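Local coordinates for protein fructose transport system repressor FruR (PDB 3O74) that acts as a metabolic transcriptional regulator responding preferentially to fructose 1-phosphate, and probably represses or activates genes by binding specific DNA sequences, at residues G6-D11 against D45-L50; D60-A65 against D73-L78; P84-D89 against K252-G257. All blocks are in the same frame, centred on the assembly; numbering follows the deposited sequence.

In the fold
Three contacts illustrate how one lobe of a two-lobed sugar-binding fold is assembled. From the N terminus, contact 1 closes first: strand 4-9 meets helix 44-56 after 33 intervening residues. Contact 2 follows in series, closing a short loop between strand 61-64 and helix 74-80, and its strand is the sheet neighbour of strand 4-9. Contact 3 is the long-range closure, bringing the loop after helix 234-250 back to strand 85-88 across 162 residues. None of the three crosses or encloses another. The sheet itself joins them: G6 O of contact 1 is probably hydrogen-bonded to F63 N of contact 2, and L62 O and V64 O of contact 2 probably to I86 N and I88 N of contact 3.

Contact 1: G6-D11 against D45-L50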
# COMPACT_ATOMS: atom_id res chain seq x y z
N GLY B 6 18.87 -2.70 -2.56
CA GLY B 6 18.06 -2.40 -1.39
C GLY B 6 17.20 -1.16 -1.60
O GLY B 6 17.59 -0.26 -2.35
N PHE B 7 16.05 -1.11 -0.95
CA PHE B 7 15.20 0.07 -0.98
C PHE B 7 14.70 0.38 0.43
O PHE B 7 13.95 -0.39 1.02
CB PHE B 7 14.02 -0.14 -1.94
CG PHE B 7 13.18 1.11 -2.16
CD1 PHE B 7 13.66 2.36 -1.81
CD2 PHE B 7 11.92 1.01 -2.73
CE1 PHE B 7 12.88 3.51 -2.02
CE2 PHE B 7 11.15 2.14 -2.94
CZ PHE B 7 11.63 3.39 -2.59
N ILE B 8 15.15 1.51 0.97
CA ILE B 8 14.67 1.99 2.25
C ILE B 8 13.59 3.02 2.00
O ILE B 8 13.85 4.08 1.42
CB ILE B 8 15.79 2.66 3.06
CG1 ILE B 8 16.86 1.64 3.44
CG2 ILE B 8 15.22 3.32 4.31
CD1 ILE B 8 18.05 2.25 4.16
N LEU B 9 12.37 2.73 2.44
CA LEU B 9 11.27 3.67 2.29
C LEU B 9 10.63 4.00 3.64
O LEU B 9 10.80 3.25 4.61
CB LEU B 9 10.25 3.15 1.27
CG LEU B 9 9.72 1.73 1.47
CD1 LEU B 9 8.63 1.72 2.54
CD2 LEU B 9 9.19 1.16 0.17
N PRO B 10 9.92 5.13 3.73
CA PRO B 10 9.42 5.59 5.02
C PRO B 10 8.19 4.85 5.51
O PRO B 10 8.00 4.73 6.72
CB PRO B 10 9.05 7.06 4.75
CG PRO B 10 9.70 7.41 3.46
CD PRO B 10 9.72 6.14 2.68
N ASP B 11 7.36 4.36 4.60
CA ASP B 11 6.06 3.84 4.98
C ASP B 11 5.52 2.84 3.97
O ASP B 11 5.18 3.19 2.84
CB ASP B 11 5.07 4.99 5.16
CG ASP B 11 3.73 4.54 5.71
OD1 ASP B 11 3.53 3.32 5.93
OD2 ASP B 11 2.86 5.41 5.94
N ASP B 45 16.30 6.72 13.63
CA ASP B 45 17.10 5.65 14.23
C ASP B 45 16.85 4.31 13.55
O ASP B 45 17.76 3.49 13.44
CB ASP B 45 16.83 5.52 15.73
CG ASP B 45 17.74 4.50 16.39
OD1 ASP B 45 17.22 3.48 16.90
OD2 ASP B 45 18.97 4.70 16.37
N SER B 46 15.63 4.09 13.09
CA SER B 46 15.31 2.89 12.34
C SER B 46 16.04 2.90 11.00
O SER B 46 16.55 1.88 10.55
CB SER B 46 13.80 2.77 12.12
OG SER B 46 13.11 2.64 13.34
N GLU B 47 16.10 4.07 10.37
CA GLU B 47 16.77 4.17 9.09
C GLU B 47 18.26 3.87 9.22
O GLU B 47 18.84 3.19 8.38
CB GLU B 47 16.57 5.54 8.45
CG GLU B 47 17.32 5.69 7.13
CD GLU B 47 16.90 6.92 6.36
OE1 GLU B 47 15.81 7.46 6.66
OE2 GLU B 47 17.65 7.35 5.46
N ARG B 48 18.87 4.38 10.28
CA ARG B 48 20.29 4.13 10.51
C ARG B 48 20.54 2.64 10.75
O ARG B 48 21.57 2.10 10.32
CB ARG B 48 20.82 4.98 11.67
CG ARG B 48 20.79 6.47 11.36
CD ARG B 48 21.60 7.27 12.37
NE ARG B 48 21.41 8.71 12.19
CZ ARG B 48 20.55 9.44 12.89
NH1 ARG B 48 19.79 8.87 13.81
NH2 ARG B 48 20.44 10.74 12.66
N GLN B 49 19.61 1.97 11.42
CA GLN B 49 19.68 0.52 11.58
C GLN B 49 19.63 -0.19 10.23
O GLN B 49 20.32 -1.18 10.02
CB GLN B 49 18.55 0.02 12.48
CG GLN B 49 18.64 0.46 13.93
CD GLN B 49 17.81 -0.41 14.86
OE1 GLN B 49 16.63 -0.66 14.61
NE2 GLN B 49 18.43 -0.87 15.94
N LEU B 50 18.80 0.31 9.32
CA LEU B 50 18.66 -0.30 8.00
C LEU B 50 19.90 -0.05 7.14
O LEU B 50 20.27 -0.89 6.32
CB LEU B 50 17.40 0.20 7.30
CG LEU B 50 16.09 -0.24 7.96
CD1 LEU B 50 14.89 0.30 7.20
CD2 LEU B 50 16.03 -1.75 8.05
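I8 packs on L50 and on the aliphatic stem of E47, a compact example of a strand side chain set against a neighbouring helix. CD1 of I8 reaches CB of L50 at 3.8 Å, while CG2 of I8 lies 4.2 Å from CD1 of L50, the two branches thus touching different levels of the leucine. The isoleucine chain is extended (chi2 176°), which carries CD1 outward from the strand to the root of the L50 side chain. CG2 of I8 also approaches the aliphatic part of E47, at 4.2 Å from its CG.

The polar end of E47 is spent elsewhere, although the whole residue is buried. Its OE2 is hydrogen-bonded to the hydroxyls of Y75 and S66, and its OE1 to the backbone N of C67, so both carboxylate oxygens are satisfied and the group is held in place. L50 also packs on A38 and on Q34 of the second subunit.

Helix 44-56 connects strand 34-39 to strand 61-64, and I8 belongs to the strand lying between those two in the sheet. This is the packing of a beta-alpha-beta crossover that passes over an intervening parallel strand.

Contact 2: D60-A65 against D73-L78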
# COMPACT_ATOMS: atom_id res chain seq x y z
N ASP B 60 24.21 -4.27 -4.10
CA ASP B 60 24.98 -3.60 -5.15
C ASP B 60 24.68 -2.11 -5.25
O ASP B 60 25.53 -1.32 -5.65
CB ASP B 60 24.75 -4.29 -6.50
CG ASP B 60 25.28 -5.70 -6.53
OD1 ASP B 60 25.97 -6.10 -5.57
OD2 ASP B 60 25.01 -6.42 -7.52
N ALA B 61 23.46 -1.74 -4.87
CA ALA B 61 23.08 -0.33 -4.81
C ALA B 61 21.94 -0.16 -3.83
O ALA B 61 21.21 -1.11 -3.54
CB ALA B 61 22.70 0.19 -6.19
N LEU B 62 21.77 1.05 -3.32
CA LEU B 62 20.73 1.33 -2.34
C LEU B 62 19.85 2.48 -2.80
O LEU B 62 20.34 3.60 -3.04
CB LEU B 62 21.36 1.64 -0.98
CG LEU B 62 20.46 2.00 0.20
CD1 LEU B 62 19.47 0.87 0.51
CD2 LEU B 62 21.31 2.32 1.42
N PHE B 63 18.56 2.20 -2.95
CA PHE B 63 17.57 3.24 -3.17
C PHE B 63 17.08 3.69 -1.81
O PHE B 63 16.91 2.88 -0.90
CB PHE B 63 16.39 2.71 -3.98
CG PHE B 63 16.77 2.17 -5.33
CD1 PHE B 63 17.14 3.03 -6.36
CD2 PHE B 63 16.75 0.81 -5.59
CE1 PHE B 63 17.49 2.54 -7.61
CE2 PHE B 63 17.09 0.31 -6.83
CZ PHE B 63 17.46 1.18 -7.84
N VAL B 64 16.83 4.99 -1.66
CA VAL B 64 16.39 5.47 -0.36
C VAL B 64 15.53 6.73 -0.42
O VAL B 64 15.85 7.69 -1.12
CB VAL B 64 17.59 5.69 0.61
CG1 VAL B 64 18.59 6.69 0.03
CG2 VAL B 64 17.12 6.13 1.98
N ALA B 65 14.42 6.70 0.31
CA ALA B 65 13.64 7.89 0.61
C ALA B 65 13.90 8.18 2.08
O ALA B 65 13.27 7.60 2.96
CB ALA B 65 12.18 7.64 0.37
N ASP B 73 25.70 12.77 7.69
CA ASP B 73 26.56 12.43 6.57
C ASP B 73 26.79 10.93 6.48
O ASP B 73 27.82 10.48 5.96
CB ASP B 73 27.89 13.18 6.66
CG ASP B 73 28.61 12.95 7.98
OD1 ASP B 73 28.19 12.06 8.75
OD2 ASP B 73 29.60 13.66 8.25
N SER B 74 25.84 10.16 6.99
CA SER B 74 25.93 8.70 6.96
C SER B 74 25.99 8.16 5.53
O SER B 74 26.78 7.26 5.25
CB SER B 74 24.78 8.06 7.74
OG SER B 74 23.52 8.60 7.35
N TYR B 75 25.17 8.70 4.63
CA TYR B 75 25.18 8.20 3.25
C TYR B 75 26.46 8.57 2.51
O TYR B 75 26.87 7.86 1.59
CB TYR B 75 23.93 8.62 2.48
CG TYR B 75 22.71 7.86 2.94
CD1 TYR B 75 22.60 6.49 2.74
CD2 TYR B 75 21.68 8.51 3.60
CE1 TYR B 75 21.49 5.79 3.17
CE2 TYR B 75 20.57 7.83 4.03
CZ TYR B 75 20.48 6.47 3.82
OH TYR B 75 19.36 5.79 4.26
N ARG B 76 27.09 9.66 2.91
CA ARG B 76 28.40 10.02 2.36
C ARG B 76 29.43 8.95 2.72
O ARG B 76 30.28 8.60 1.91
CB ARG B 76 28.84 11.39 2.86
CG ARG B 76 28.04 12.55 2.29
CD ARG B 76 28.42 12.82 0.84
NE ARG B 76 29.86 13.00 0.69
CZ ARG B 76 30.51 14.14 0.94
NH1 ARG B 76 29.84 15.21 1.36
NH2 ARG B 76 31.82 14.22 0.78
N GLU B 77 29.36 8.45 3.95
CA GLU B 77 30.27 7.39 4.39
C GLU B 77 30.11 6.14 3.53
O GLU B 77 31.10 5.56 3.08
CB GLU B 77 30.04 7.04 5.86
CG GLU B 77 30.56 8.07 6.85
CD GLU B 77 30.27 7.67 8.29
OE1 GLU B 77 30.12 6.46 8.56
OE2 GLU B 77 30.21 8.58 9.15
N LEU B 78 28.87 5.73 3.30
CA LEU B 78 28.58 4.54 2.51
C LEU B 78 29.06 4.71 1.08
O LEU B 78 29.65 3.80 0.50
CB LEU B 78 27.08 4.24 2.54
CG LEU B 78 26.45 3.95 3.90
CD1 LEU B 78 24.95 3.71 3.77
CD2 LEU B 78 27.12 2.74 4.54
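The backbones of V64 and Y75 stand 9.9 Å apart at their CA atoms, and those of L62 and L78 a very similar 9.8 Å. As the strand advances from L62 to V64, the facing helix positions step back from L78 to Y75, so strand and helix run in opposing directions with a nearly even separation. L62 and V64, two residues apart on strand 61-64, both point toward the helix.

The separation is spanned mainly by the side chain of Y75. With CG anti to its own carbonyl carbon (chi1 -72°), Y75 directs its ring toward the strand, where the two aliphatic residues receive it differently. L62 crosses the tyrosine at about a right angle and brings CD2 to the ring edge, 3.9 Å from CE1 of Y75. V64 meets the tyrosine head-on from the strand side. Its CG2 lies 3.8 Å from CZ of Y75 and only 3.2 Å from its OH, a close approach of one methyl to the hydroxyl. The other methyl, CG1, is 4.2 Å above the Y75 ring plane, displaced toward the rim; a chi1 of 59° tucks this branch in over the valine's own backbone, flanked by its N and C atoms.

The hydroxyl of Y75 is buried but not left among methyls alone, since E47 on helix 44-56 is its polar partner. Helix 44-56 also packs on L62 through F54, so the two helices share this face of the sheet.

Strand 61-64, helix 74-80 and strand 85-88 form a beta-alpha-beta unit whose two strands are parallel neighbours, and the contact packs its first strand on its helix. Such a unit is the repeating element of the Rossmann-like sheets found in the periplasmic-binding-protein and LacI families.

Contact 3: P84-D89 against K252-G257; sequences PVIAID and KRYEPG
The loop between helix 234-250 and strand 257-266 brings the end of the chain back to the sheet of the first lobe, and Y254 makes the connection by reaching V85 and I86 on strand 85-88. Its CG is anti to the backbone N (chi1 -172°), an extended setting that carries the hydroxyl to the strand.

There the phenol donates a short hydrogen bond, 2.6 Å from OH of Y254 to O of V85. The oxygen of V85 is met in its own carbonyl plane, with a C=O···donor angle of 155°, and it also lies in the plane of the Y254 ring, at its edge. The same hydroxyl is hydrogen-bonded to the backbone N of C98, at the start of the neighbouring strand 98-102. Held by two backbone groups, it bridges the adjoining strands with a side-chain oxygen.

Beside the bond runs an apolar contact. The isoleucine and the tyrosine lie side by side, pointing oppositely, and CD1 of I86 comes within 3.7 Å of CE2 of Y254. The isoleucine chain is bent (chi2 -63°), and the bend turns CD1 toward the ring. A248 and F97 also pack against the tyrosine.

Tying a late loop to early parallel strands fits the two-lobed architecture of LacI-family sugar-binding domains, in which distant parts of the chain complete one lobe.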
# COMPACT_ATOMS: atom_id res chain seq x y z
N PRO B 84 26.78 2.67 -4.37
CA PRO B 84 25.93 3.62 -5.10
C PRO B 84 24.64 3.88 -4.34
O PRO B 84 23.93 2.94 -4.00
CB PRO B 84 25.61 2.87 -6.40
CG PRO B 84 26.66 1.81 -6.51
CD PRO B 84 26.98 1.42 -5.11
N VAL B 85 24.35 5.16 -4.07
CA VAL B 85 23.13 5.53 -3.37
C VAL B 85 22.25 6.37 -4.28
O VAL B 85 22.66 7.44 -4.74
CB VAL B 85 23.45 6.32 -2.08
CG1 VAL B 85 22.16 6.76 -1.39
CG2 VAL B 85 24.29 5.48 -1.13
N ILE B 86 21.05 5.89 -4.54
CA ILE B 86 20.10 6.61 -5.38
C ILE B 86 18.91 7.06 -4.55
O ILE B 86 18.16 6.22 -4.04
CB ILE B 86 19.60 5.75 -6.56
CG1 ILE B 86 20.78 5.17 -7.33
CG2 ILE B 86 18.70 6.57 -7.47
CD1 ILE B 86 21.66 6.23 -7.97
N ALA B 87 18.73 8.37 -4.41
CA ALA B 87 17.59 8.90 -3.67
C ALA B 87 16.32 8.79 -4.51
O ALA B 87 16.35 8.96 -5.72
CB ALA B 87 17.84 10.35 -3.25
N ILE B 88 15.21 8.52 -3.84
CA ILE B 88 13.92 8.45 -4.51
C ILE B 88 12.88 9.28 -3.76
O ILE B 88 12.74 9.15 -2.54
CB ILE B 88 13.42 6.99 -4.62
CG1 ILE B 88 14.29 6.20 -5.59
CG2 ILE B 88 11.97 6.95 -5.08
CD1 ILE B 88 13.78 4.79 -5.87
N ASP B 89 12.18 10.14 -4.49
CA ASP B 89 11.11 10.98 -3.93
C ASP B 89 11.64 12.09 -3.02
O ASP B 89 11.30 13.25 -3.20
CB ASP B 89 10.08 10.12 -3.19
CG ASP B 89 8.85 10.91 -2.78
OD1 ASP B 89 8.98 11.84 -1.95
OD2 ASP B 89 7.75 10.61 -3.28
N LYS B 252 29.98 2.05 -13.91
CA LYS B 252 30.70 2.90 -12.96
C LYS B 252 30.45 4.39 -13.22
O LYS B 252 31.25 5.24 -12.83
CB LYS B 252 32.19 2.57 -12.96
CG LYS B 252 32.52 1.21 -12.36
CD LYS B 252 33.64 0.52 -13.12
CE LYS B 252 33.17 0.06 -14.49
NZ LYS B 252 34.29 -0.48 -15.31
N ARG B 253 29.34 4.68 -13.89
CA ARG B 253 28.88 6.05 -14.09
C ARG B 253 28.00 6.50 -12.93
O ARG B 253 27.02 5.83 -12.59
CB ARG B 253 28.08 6.16 -15.39
CG ARG B 253 28.90 6.22 -16.65
CD ARG B 253 28.00 6.26 -17.88
NE ARG B 253 26.80 7.06 -17.65
CZ ARG B 253 25.56 6.60 -17.78
NH1 ARG B 253 25.36 5.34 -18.15
NH2 ARG B 253 24.53 7.40 -17.56
N TYR B 254 28.34 7.63 -12.33
CA TYR B 254 27.52 8.21 -11.27
C TYR B 254 27.74 9.72 -11.23
O TYR B 254 28.81 10.19 -10.85
CB TYR B 254 27.89 7.59 -9.92
CG TYR B 254 26.97 7.99 -8.79
CD1 TYR B 254 27.18 9.16 -8.08
CD2 TYR B 254 25.91 7.17 -8.41
CE1 TYR B 254 26.35 9.53 -7.04
CE2 TYR B 254 25.07 7.53 -7.36
CZ TYR B 254 25.30 8.71 -6.68
OH TYR B 254 24.47 9.08 -5.65
N GLU B 255 26.72 10.48 -11.62
CA GLU B 255 26.80 11.93 -11.58
C GLU B 255 25.78 12.49 -10.58
O GLU B 255 24.58 12.23 -10.71
CB GLU B 255 26.56 12.54 -12.96
CG GLU B 255 26.55 14.07 -12.97
CD GLU B 255 26.29 14.65 -14.35
OE1 GLU B 255 26.48 13.93 -15.35
OE2 GLU B 255 25.88 15.83 -14.43
N PRO B 256 26.25 13.25 -9.59
CA PRO B 256 25.33 13.85 -8.62
C PRO B 256 24.36 14.77 -9.34
O PRO B 256 24.72 15.40 -10.34
CB PRO B 256 26.26 14.67 -7.72
CG PRO B 256 27.62 14.09 -7.91
CD PRO B 256 27.66 13.60 -9.32
N GLY B 257 23.13 14.85 -8.84
CA GLY B 257 22.14 15.73 -9.43
C GLY B 257 20.73 15.23 -9.23
O GLY B 257 20.49 14.05 -9.00